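Local coordinates for F5/8 type C domain protein (Bacteroides ovatus, PDB 4ZRX) that is a putative alpha-L-fucosidase, probably hydrolysing terminal fucose residues from glycans, with a predicted carbohydrate-binding F5/8 type C module, at residues L48-N53 against F102-T107; A96-G101 against G294-A299; P118-Q123 against V127-A132. All blocks are in the same frame, centred on the assembly; numbering follows the deposited sequence.

Contact 1 of 3, residues L48-N53 against F102-T107; sequences LHFGIN and FCLWPT. With EDO (1,2-ethanediol), chain D.
I52 lies across the ring of F102, the two side chains crossing at about a right angle. The delta methyl CD1 of I52 sits over one ring face, 4.2 Å from the centroid of the F102 ring and 15° off its normal, a CH-pi contact displaced toward the rim. Nearer the backbone, I52 CG2 packs 3.9 Å from F102 CB. With CG anti to the backbone N (chi1 -177°), the ring of F102 continues outward from CB and turns one face to I52 CD1. Beside this pair, L104 straddles the chain with its two methyls: CD2 rests 3.9 Å from CA of G51, while CD1 lies 3.4 Å from the carbonyl O of F50 and obliquely by its ring, 4.2 Å from CD2 of F50. That carbonyl is hydrogen-bonded to the hydroxyl of T95. On the pocket side, H49 takes no part in this packing; its NE2 holds O1 of the bound ethanediol, probably from the crystallisation liquor, at 2.7 Å, and its ND1 is hydrogen-bonded to N328. No hydrogen bond joins the two segments, so their buried interface rests on shape and dispersion, and H49's link to the diol lies outside it.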
loop_
_atom_site.group_PDB
_atom_site.type_symbol
_atom_site.label_atom_id
_atom_site.label_comp_id
_atom_site.label_asym_id
_atom_site.label_seq_id
_atom_site.Cartn_x
_atom_site.Cartn_y
_atom_site.Cartn_z
ATOM N N LEU A 48 -3.162 9.279 -9.052
ATOM C CA LEU A 48 -3.750 10.563 -8.842
ATOM C C LEU A 48 -5.274 10.472 -8.894
ATOM O O LEU A 48 -5.887 10.487 -9.986
ATOM C CB LEU A 48 -3.247 11.536 -9.901
ATOM C CG LEU A 48 -1.747 11.800 -9.943
ATOM C CD1 LEU A 48 -1.330 12.450 -11.281
ATOM C CD2 LEU A 48 -1.342 12.699 -8.773
ATOM N N HIS A 49 -5.910 10.325 -7.751
ATOM C CA HIS A 49 -7.352 10.442 -7.659
ATOM C C HIS A 49 -7.714 11.912 -7.571
ATOM O O HIS A 49 -7.390 12.595 -6.595
ATOM C CB HIS A 49 -7.910 9.679 -6.476
ATOM C CG HIS A 49 -8.001 8.212 -6.679
ATOM N ND1 HIS A 49 -6.900 7.394 -6.751
ATOM C CD2 HIS A 49 -9.071 7.401 -6.743
ATOM C CE1 HIS A 49 -7.297 6.151 -6.914
ATOM N NE2 HIS A 49 -8.612 6.132 -6.885
ATOM N N PHE A 50 -8.412 12.373 -8.613
ATOM C CA PHE A 50 -8.795 13.751 -8.784
ATOM C C PHE A 50 -10.047 13.781 -9.633
ATOM O O PHE A 50 -10.210 13.027 -10.592
ATOM C CB PHE A 50 -7.667 14.517 -9.456
ATOM C CG PHE A 50 -7.916 15.995 -9.522
ATOM C CD1 PHE A 50 -8.019 16.756 -8.359
ATOM C CD2 PHE A 50 -8.001 16.620 -10.751
ATOM C CE1 PHE A 50 -8.211 18.123 -8.429
ATOM C CE2 PHE A 50 -8.257 17.979 -10.816
ATOM C CZ PHE A 50 -8.328 18.746 -9.664
ATOM N N GLY A 51 -11.008 14.593 -9.245
ATOM C CA GLY A 51 -12.257 14.717 -9.992
ATOM C C GLY A 51 -13.294 15.512 -9.255
ATOM O O GLY A 51 -12.978 16.334 -8.370
ATOM N N ILE A 52 -14.551 15.269 -9.610
ATOM C CA ILE A 52 -15.613 15.989 -8.934
ATOM C C ILE A 52 -15.682 15.596 -7.437
ATOM O O ILE A 52 -16.024 16.434 -6.604
ATOM C CB ILE A 52 -16.920 15.777 -9.698
ATOM C CG1 ILE A 52 -17.923 16.895 -9.363
ATOM C CG2 ILE A 52 -17.424 14.404 -9.454
ATOM C CD1 ILE A 52 -18.637 17.382 -10.563
ATOM N N ASN A 53 -15.276 14.376 -7.097
ATOM C CA ASN A 53 -15.272 13.938 -5.698
ATOM C C ASN A 53 -14.358 14.795 -4.840
ATOM O O ASN A 53 -14.586 14.954 -3.622
ATOM C CB ASN A 53 -14.821 12.502 -5.548
ATOM C CG ASN A 53 -15.782 11.498 -6.073
ATOM O OD1 ASN A 53 -16.873 11.791 -6.555
ATOM N ND2 ASN A 53 -15.365 10.267 -5.992
ATOM N N PHE A 102 -17.922 11.419 -14.140
ATOM C CA PHE A 102 -17.438 12.732 -14.526
ATOM C C PHE A 102 -16.074 12.685 -15.230
ATOM O O PHE A 102 -15.111 12.229 -14.661
ATOM C CB PHE A 102 -17.375 13.660 -13.310
ATOM C CG PHE A 102 -16.943 15.049 -13.669
ATOM C CD1 PHE A 102 -17.853 15.958 -14.242
ATOM C CD2 PHE A 102 -15.654 15.466 -13.436
ATOM C CE1 PHE A 102 -17.431 17.250 -14.570
ATOM C CE2 PHE A 102 -15.263 16.739 -13.785
ATOM C CZ PHE A 102 -16.145 17.614 -14.333
ATOM N N CYS A 103 -16.025 13.099 -16.488
ATOM C CA CYS A 103 -14.797 12.996 -17.286
ATOM C C CYS A 103 -13.936 14.227 -17.113
ATOM O O CYS A 103 -14.403 15.362 -17.299
ATOM C CB CYS A 103 -15.132 12.795 -18.743
ATOM S SG CYS A 103 -16.006 11.267 -18.980
ATOM N N LEU A 104 -12.627 13.996 -16.868
ATOM C CA LEU A 104 -11.636 15.063 -16.749
ATOM C C LEU A 104 -11.074 15.655 -18.048
ATOM O O LEU A 104 -10.229 16.510 -18.003
ATOM C CB LEU A 104 -10.453 14.545 -15.888
ATOM C CG LEU A 104 -10.739 14.261 -14.424
ATOM C CD1 LEU A 104 -9.459 13.989 -13.714
ATOM C CD2 LEU A 104 -11.409 15.404 -13.779
ATOM N N TRP A 105 -11.584 15.205 -19.182
ATOM C CA TRP A 105 -11.234 15.708 -20.475
ATOM C C TRP A 105 -12.581 15.937 -21.222
ATOM O O TRP A 105 -13.618 15.285 -20.918
ATOM C CB TRP A 105 -10.367 14.722 -21.237
ATOM C CG TRP A 105 -11.095 13.534 -21.812
ATOM C CD1 TRP A 105 -11.292 13.290 -23.120
ATOM C CD2 TRP A 105 -11.597 12.361 -21.116
ATOM N NE1 TRP A 105 -11.969 12.126 -23.294
ATOM C CE2 TRP A 105 -12.163 11.523 -22.087
ATOM C CE3 TRP A 105 -11.657 11.959 -19.775
ATOM C CZ2 TRP A 105 -12.783 10.307 -21.779
ATOM C CZ3 TRP A 105 -12.335 10.772 -19.447
ATOM C CH2 TRP A 105 -12.867 9.954 -20.452
ATOM N N PRO A 106 -12.554 16.853 -22.195
ATOM C CA PRO A 106 -13.801 17.199 -22.934
ATOM C C PRO A 106 -14.137 16.134 -23.951
ATOM O O PRO A 106 -13.922 16.311 -25.182
ATOM C CB PRO A 106 -13.446 18.510 -23.637
ATOM C CG PRO A 106 -11.942 18.483 -23.805
ATOM C CD PRO A 106 -11.422 17.726 -22.551
ATOM N N THR A 107 -14.639 15.026 -23.468
ATOM C CA THR A 107 -15.028 13.906 -24.303
ATOM C C THR A 107 -16.192 14.276 -25.240
ATOM O O THR A 107 -17.100 15.004 -24.878
ATOM C CB THR A 107 -15.418 12.726 -23.425
ATOM O OG1 THR A 107 -15.807 11.592 -24.210
ATOM C CG2 THR A 107 -16.524 13.051 -22.449
HETATM C C1 EDO D . -9.530 2.969 -7.117
HETATM O O1 EDO D . -10.397 4.055 -6.792
HETATM C C2 EDO D . -9.098 2.315 -5.819
HETATM O O2 EDO D . -10.266 1.961 -5.060
#

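Contact 2 of 3, residues A96-G101 against G294-A299; sequences AKHHDG and GWFYHA. With EDO (1,2-ethanediol), chain D.
F296 drives the edge of its ring into the face of the H98 imidazole, a T-shaped pair with planes at 89° and centroids of the H98 and F296 rings 5.1 Å apart. CE1 of F296 stands over the centre of the imidazole, and its CZ comes within 3.8 Å of CG of H98. The opposite face of H98 is met by its neighbour: ND1 of H99 lies toward the rim there, and H98 CE1 in turn sits 3.4 Å above the H99 ring plane. Held between these two rings, the imidazole presents its edge to the bound ethanediol, and H98 NE2 makes a nearly straight hydrogen bond (174°) of 2.9 Å to O1 of the diol. W295 covers another part of the same molecule: C2 of the diol lies 3.6 Å above the W295 indole plane, toward its rim. With an alanine here instead of H98, the diol oxygen is likely to lose one hydrogen-bonding partner and the F296 edge the face it meets.

Further out, the type I turn from H98 to G101, closed by G101 N to H98 O at 3.0 Å, sets the backbone from which the imidazole projects. ND1 of H99 is hydrogen-bonded to S146. On the 294-299 side, E59 receives bonds from the backbone N of W295 and of F296 and from the H298 side chain, fixing the loop; E230 bonds to the indole NE1 of W295 and also to the diol. Aromatic and histidine side chains gathered where strand 91-97 gives way to a loop at its C-terminal end are consistent with the sugar-binding pocket of a TIM-barrel alpha-L-fucosidase, whose sugar site the diol probably occupies.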
loop_
_atom_site.group_PDB
_atom_site.type_symbol
_atom_site.label_atom_id
_atom_site.label_comp_id
_atom_site.label_asym_id
_atom_site.label_seq_id
_atom_site.Cartn_x
_atom_site.Cartn_y
_atom_site.Cartn_z
ATOM N N ALA A 96 -9.081 9.542 -14.906
ATOM C CA ALA A 96 -9.695 10.342 -15.949
ATOM C C ALA A 96 -11.237 10.318 -15.796
ATOM O O ALA A 96 -11.932 11.282 -16.150
ATOM C CB ALA A 96 -9.275 9.794 -17.312
ATOM N N LYS A 97 -11.771 9.186 -15.308
ATOM C CA LYS A 97 -13.169 9.049 -15.007
ATOM C C LYS A 97 -13.293 8.031 -13.891
ATOM O O LYS A 97 -12.838 6.906 -14.015
ATOM C CB LYS A 97 -13.979 8.535 -16.204
ATOM C CG LYS A 97 -15.503 8.583 -15.952
ATOM C CD LYS A 97 -16.267 7.897 -17.096
ATOM C CE LYS A 97 -16.273 6.432 -16.998
ATOM N NZ LYS A 97 -17.020 5.772 -18.080
ATOM N N HIS A 98 -13.866 8.471 -12.759
ATOM C CA HIS A 98 -14.140 7.589 -11.636
ATOM C C HIS A 98 -15.601 7.100 -11.714
ATOM O O HIS A 98 -16.223 7.244 -12.739
ATOM C CB HIS A 98 -13.741 8.264 -10.305
ATOM C CG HIS A 98 -13.393 7.294 -9.234
ATOM N ND1 HIS A 98 -14.300 6.848 -8.307
ATOM C CD2 HIS A 98 -12.236 6.643 -8.963
ATOM C CE1 HIS A 98 -13.726 5.968 -7.510
ATOM N NE2 HIS A 98 -12.479 5.798 -7.904
ATOM N N HIS A 99 -16.075 6.392 -10.682
ATOM C CA HIS A 99 -17.386 5.676 -10.763
ATOM C C HIS A 99 -18.550 6.605 -11.011
ATOM O O HIS A 99 -19.543 6.227 -11.651
ATOM C CB HIS A 99 -17.677 4.883 -9.499
ATOM C CG HIS A 99 -16.567 3.953 -9.090
ATOM N ND1 HIS A 99 -15.810 3.247 -10.001
ATOM C CD2 HIS A 99 -16.129 3.582 -7.865
ATOM C CE1 HIS A 99 -14.925 2.504 -9.349
ATOM N NE2 HIS A 99 -15.113 2.675 -8.052
ATOM N N ASP A 100 -18.386 7.824 -10.541
ATOM C CA ASP A 100 -19.371 8.912 -10.738
ATOM C C ASP A 100 -19.566 9.309 -12.189
ATOM O O ASP A 100 -20.588 9.909 -12.539
ATOM C CB ASP A 100 -18.951 10.119 -9.904
ATOM C CG ASP A 100 -17.614 10.627 -10.273
ATOM O OD1 ASP A 100 -17.612 11.443 -11.203
ATOM O OD2 ASP A 100 -16.598 10.202 -9.675
ATOM N N GLY A 101 -18.610 8.996 -13.058
ATOM C CA GLY A 101 -18.795 9.196 -14.483
ATOM C C GLY A 101 -18.392 10.540 -15.031
ATOM O O GLY A 101 -18.493 10.769 -16.258
ATOM N N GLY A 294 -8.339 8.142 2.765
ATOM C CA GLY A 294 -9.164 8.091 1.576
ATOM C C GLY A 294 -8.309 8.229 0.290
ATOM O O GLY A 294 -7.140 8.574 0.354
ATOM N N TRP A 295 -8.892 7.873 -0.839
ATOM C CA TRP A 295 -8.288 8.057 -2.138
ATOM C C TRP A 295 -8.362 9.468 -2.633
ATOM O O TRP A 295 -7.434 9.957 -3.285
ATOM C CB TRP A 295 -8.918 7.088 -3.160
ATOM C CG TRP A 295 -8.744 5.630 -2.818
ATOM C CD1 TRP A 295 -9.673 4.795 -2.258
ATOM C CD2 TRP A 295 -7.581 4.862 -3.051
ATOM N NE1 TRP A 295 -9.131 3.532 -2.102
ATOM C CE2 TRP A 295 -7.835 3.558 -2.575
ATOM C CE3 TRP A 295 -6.367 5.132 -3.642
ATOM C CZ2 TRP A 295 -6.887 2.518 -2.706
ATOM C CZ3 TRP A 295 -5.419 4.140 -3.713
ATOM C CH2 TRP A 295 -5.691 2.831 -3.275
ATOM N N PHE A 296 -9.512 10.122 -2.455
ATOM C CA PHE A 296 -9.648 11.492 -2.876
ATOM C C PHE A 296 -9.189 12.416 -1.768
ATOM O O PHE A 296 -9.009 11.986 -0.622
ATOM C CB PHE A 296 -11.071 11.807 -3.321
ATOM C CG PHE A 296 -11.403 11.220 -4.659
ATOM C CD1 PHE A 296 -11.871 9.928 -4.759
ATOM C CD2 PHE A 296 -11.167 11.920 -5.822
ATOM C CE1 PHE A 296 -12.157 9.363 -6.008
ATOM C CE2 PHE A 296 -11.431 11.359 -7.045
ATOM C CZ PHE A 296 -11.918 10.104 -7.147
ATOM N N TYR A 297 -8.907 13.650 -2.143
ATOM C CA TYR A 297 -8.422 14.649 -1.197
ATOM C C TYR A 297 -9.526 15.062 -0.205
ATOM O O TYR A 297 -10.639 15.455 -0.623
ATOM C CB TYR A 297 -7.905 15.865 -1.910
ATOM C CG TYR A 297 -7.454 16.872 -0.915
ATOM C CD1 TYR A 297 -6.158 16.829 -0.361
ATOM C CD2 TYR A 297 -8.335 17.844 -0.487
ATOM C CE1 TYR A 297 -5.780 17.734 0.618
ATOM C CE2 TYR A 297 -7.958 18.815 0.476
ATOM C CZ TYR A 297 -6.685 18.738 1.029
ATOM O OH TYR A 297 -6.281 19.659 1.990
ATOM N N HIS A 298 -9.204 15.008 1.088
ATOM C CA HIS A 298 -10.081 15.582 2.115
ATOM C C HIS A 298 -9.227 16.429 2.998
ATOM O O HIS A 298 -8.236 15.947 3.522
ATOM C CB HIS A 298 -10.693 14.490 2.965
ATOM C CG HIS A 298 -11.425 13.496 2.158
ATOM N ND1 HIS A 298 -12.682 13.736 1.649
ATOM C CD2 HIS A 298 -11.045 12.285 1.694
ATOM C CE1 HIS A 298 -13.039 12.702 0.895
ATOM N NE2 HIS A 298 -12.064 11.813 0.905
ATOM N N ALA A 299 -9.596 17.673 3.194
ATOM C CA ALA A 299 -8.838 18.543 4.130
ATOM C C ALA A 299 -8.785 17.990 5.558
ATOM O O ALA A 299 -7.801 18.207 6.278
ATOM C CB ALA A 299 -9.361 19.979 4.077
HETATM C C1 EDO D . -9.530 2.969 -7.117
HETATM O O1 EDO D . -10.397 4.055 -6.792
HETATM C C2 EDO D . -9.098 2.315 -5.819
HETATM O O2 EDO D . -10.266 1.961 -5.060
#

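Contact 3 of 3, residues P118-Q123 against V127-A132; sequences PWKNGQ and VKELRA
P118-Q123 folds into a tight series of turns facing the helix V127-A132, with W119 and K120 reaching over to E129. Three successive i+3-to-i backbone bonds wind the loop: N121 N to P118 O, G122 N to W119 O and Q123 N to K120 O, each 2.9 Å. The first turn, P118 to N121, is close to type II; left-handed backbone angles at K120, N121 and G122 shape the two that follow. The amide of Q123 adds a side-chain bond, NE2 to N121 O, within the same loop. The helix is regular, with R131 N bonded to V127 O and A132 N to K128 O, and E129, in its first turn, receives the loop's side chains.

K120 and E129 run at each other from opposite directions, both extended beyond CG, and meet in a salt bridge with K120 NZ 2.8 Å from E129 OE2. The ammonium approaches OE2 on its syn side, 19° out of the carboxylate plane. A water closes the other route: it accepts from K120 NZ at 2.9 Å and donates to E129 OE1 at 2.7 Å, so both carboxylate oxygens are tied to one lysine. A fully extended first torsion (chi1 -179°) carries the W119 ring away from its own backbone N, and its benzo ring reaches the same carboxylate, CH2 of W119 lying 3.6 Å from E129 OE2; the ring and carboxylate planes are 32° apart. CG of K120 lies over one indole face near the rim, so the lysine runs past the tryptophan that borders its partner.

K128 adds a second positive charge nearby, its NZ 6.7 Å from K120 NZ. Together the lysines would be expected to stabilise E129 as a carboxylate, and the direct and water-borne links tie the turn to the helix it precedes.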
loop_
_atom_site.group_PDB
_atom_site.type_symbol
_atom_site.label_atom_id
_atom_site.label_comp_id
_atom_site.label_asym_id
_atom_site.label_seq_id
_atom_site.Cartn_x
_atom_site.Cartn_y
_atom_site.Cartn_z
ATOM N N PRO A 118 -17.234 25.291 -14.805
ATOM C CA PRO A 118 -16.789 26.685 -14.930
ATOM C C PRO A 118 -15.283 26.837 -14.997
ATOM O O PRO A 118 -14.781 27.909 -15.398
ATOM C CB PRO A 118 -17.314 27.330 -13.634
ATOM C CG PRO A 118 -17.305 26.209 -12.649
ATOM C CD PRO A 118 -17.826 25.056 -13.474
ATOM N N TRP A 119 -14.550 25.793 -14.660
ATOM C CA TRP A 119 -13.103 25.784 -14.706
ATOM C C TRP A 119 -12.627 26.141 -16.125
ATOM O O TRP A 119 -13.053 25.509 -17.122
ATOM C CB TRP A 119 -12.549 24.389 -14.316
ATOM C CG TRP A 119 -11.067 24.303 -14.309
ATOM C CD1 TRP A 119 -10.206 25.068 -13.585
ATOM C CD2 TRP A 119 -10.265 23.389 -15.052
ATOM N NE1 TRP A 119 -8.924 24.720 -13.859
ATOM C CE2 TRP A 119 -8.926 23.666 -14.743
ATOM C CE3 TRP A 119 -10.553 22.360 -15.960
ATOM C CZ2 TRP A 119 -7.889 22.973 -15.301
ATOM C CZ3 TRP A 119 -9.522 21.650 -16.481
ATOM C CH2 TRP A 119 -8.206 21.969 -16.193
ATOM N N LYS A 120 -11.778 27.152 -16.194
ATOM C CA LYS A 120 -11.278 27.664 -17.458
ATOM C C LYS A 120 -12.383 27.884 -18.473
ATOM O O LYS A 120 -12.227 27.625 -19.663
ATOM C CB LYS A 120 -10.192 26.705 -17.995
ATOM C CG LYS A 120 -9.001 26.750 -17.105
ATOM C CD LYS A 120 -7.786 26.106 -17.630
ATOM C CE LYS A 120 -6.661 26.369 -16.633
ATOM N NZ LYS A 120 -5.448 26.019 -17.249
ATOM N N ASN A 121 -13.541 28.358 -18.010
ATOM C CA ASN A 121 -14.676 28.663 -18.892
ATOM C C ASN A 121 -15.112 27.510 -19.751
ATOM O O ASN A 121 -15.544 27.701 -20.873
ATOM C CB ASN A 121 -14.341 29.876 -19.743
ATOM C CG ASN A 121 -15.533 30.452 -20.502
ATOM O OD1 ASN A 121 -16.686 30.384 -20.078
ATOM N ND2 ASN A 121 -15.248 30.999 -21.668
ATOM N N GLY A 122 -14.967 26.288 -19.210
ATOM C CA GLY A 122 -15.346 25.096 -19.940
ATOM C C GLY A 122 -14.353 24.626 -20.982
ATOM O O GLY A 122 -14.625 23.676 -21.724
ATOM N N GLN A 123 -13.206 25.296 -21.049
ATOM C CA GLN A 123 -12.204 25.028 -22.065
ATOM C C GLN A 123 -11.064 24.196 -21.542
ATOM O O GLN A 123 -10.065 24.035 -22.258
ATOM C CB GLN A 123 -11.667 26.324 -22.659
ATOM C CG GLN A 123 -12.737 27.358 -23.106
ATOM C CD GLN A 123 -13.753 26.765 -24.081
ATOM O OE1 GLN A 123 -13.386 26.271 -25.134
ATOM N NE2 GLN A 123 -15.002 26.729 -23.693
ATOM N N VAL A 127 -6.538 16.016 -18.370
ATOM C CA VAL A 127 -5.718 14.954 -18.944
ATOM C C VAL A 127 -4.631 15.574 -19.818
ATOM O O VAL A 127 -3.469 15.181 -19.760
ATOM C CB VAL A 127 -6.581 13.939 -19.712
ATOM C CG1 VAL A 127 -5.773 12.772 -20.249
ATOM C CG2 VAL A 127 -7.744 13.384 -18.856
ATOM N N LYS A 128 -4.997 16.576 -20.612
ATOM C CA LYS A 128 -4.060 17.287 -21.419
ATOM C C LYS A 128 -2.998 17.987 -20.590
ATOM O O LYS A 128 -1.814 17.911 -20.927
ATOM C CB LYS A 128 -4.803 18.302 -22.304
ATOM C CG LYS A 128 -3.850 19.059 -23.284
ATOM C CD LYS A 128 -4.635 19.993 -24.229
ATOM C CE LYS A 128 -5.361 21.049 -23.466
ATOM N NZ LYS A 128 -4.658 21.651 -22.249
ATOM N N GLU A 129 -3.384 18.692 -19.528
ATOM C CA GLU A 129 -2.415 19.380 -18.711
ATOM C C GLU A 129 -1.433 18.379 -18.063
ATOM O O GLU A 129 -0.233 18.667 -17.991
ATOM C CB GLU A 129 -3.085 20.209 -17.633
ATOM C CG GLU A 129 -3.967 21.288 -18.239
ATOM C CD GLU A 129 -4.231 22.505 -17.379
ATOM O OE1 GLU A 129 -3.433 22.796 -16.483
ATOM O OE2 GLU A 129 -5.225 23.249 -17.694
ATOM N N LEU A 130 -1.953 17.235 -17.618
ATOM C CA LEU A 130 -1.088 16.210 -17.040
ATOM C C LEU A 130 -0.125 15.680 -18.107
ATOM O O LEU A 130 1.085 15.507 -17.851
ATOM C CB LEU A 130 -1.892 15.047 -16.445
ATOM C CG LEU A 130 -1.018 13.959 -15.816
ATOM C CD1 LEU A 130 -0.136 14.494 -14.745
ATOM C CD2 LEU A 130 -1.958 12.885 -15.265
ATOM N N ARG A 131 -0.642 15.405 -19.304
ATOM C CA ARG A 131 0.255 14.908 -20.353
ATOM C C ARG A 131 1.339 15.876 -20.704
ATOM O O ARG A 131 2.464 15.431 -20.944
ATOM C CB ARG A 131 -0.463 14.393 -21.604
ATOM C CG ARG A 131 0.425 13.437 -22.557
ATOM C CD ARG A 131 0.610 12.132 -21.764
ATOM N NE ARG A 131 1.423 11.084 -22.439
ATOM C CZ ARG A 131 2.738 11.030 -22.413
ATOM N NH1 ARG A 131 3.504 11.960 -21.872
ATOM N NH2 ARG A 131 3.313 9.958 -22.880
ATOM N N ALA A 132 1.036 17.178 -20.760
ATOM C CA ALA A 132 2.042 18.197 -21.015
ATOM C C ALA A 132 3.166 18.217 -19.946
ATOM O O ALA A 132 4.343 18.299 -20.284
ATOM C CB ALA A 132 1.377 19.565 -21.147
HETATM O O HOH W 1 -4.283 24.857 -14.896
#

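Overall arrangement
Contacts 1 and 2 adjoin, their centres about 8 Å apart, and share the ethanediol: H49 of contact 1 and H98 of contact 2 both bond to its O1. H49 also stacks on W295 and meets F296 edge-to-face, so the two contacts form one aromatic pocket wall. Backbone joins them too, L104 N lying 2.9 Å from A96 O, a probable hydrogen bond. Contact 3 lies outward, with centres about 10 Å from contact 1 and 17 Å from contact 2. Its helix reaches both through V127, whose CG2 is 3.8 Å from W105 CB and 4.2 Å from A96 CB. All three belong to the probable catalytic barrel, with contact 3 away from the diol.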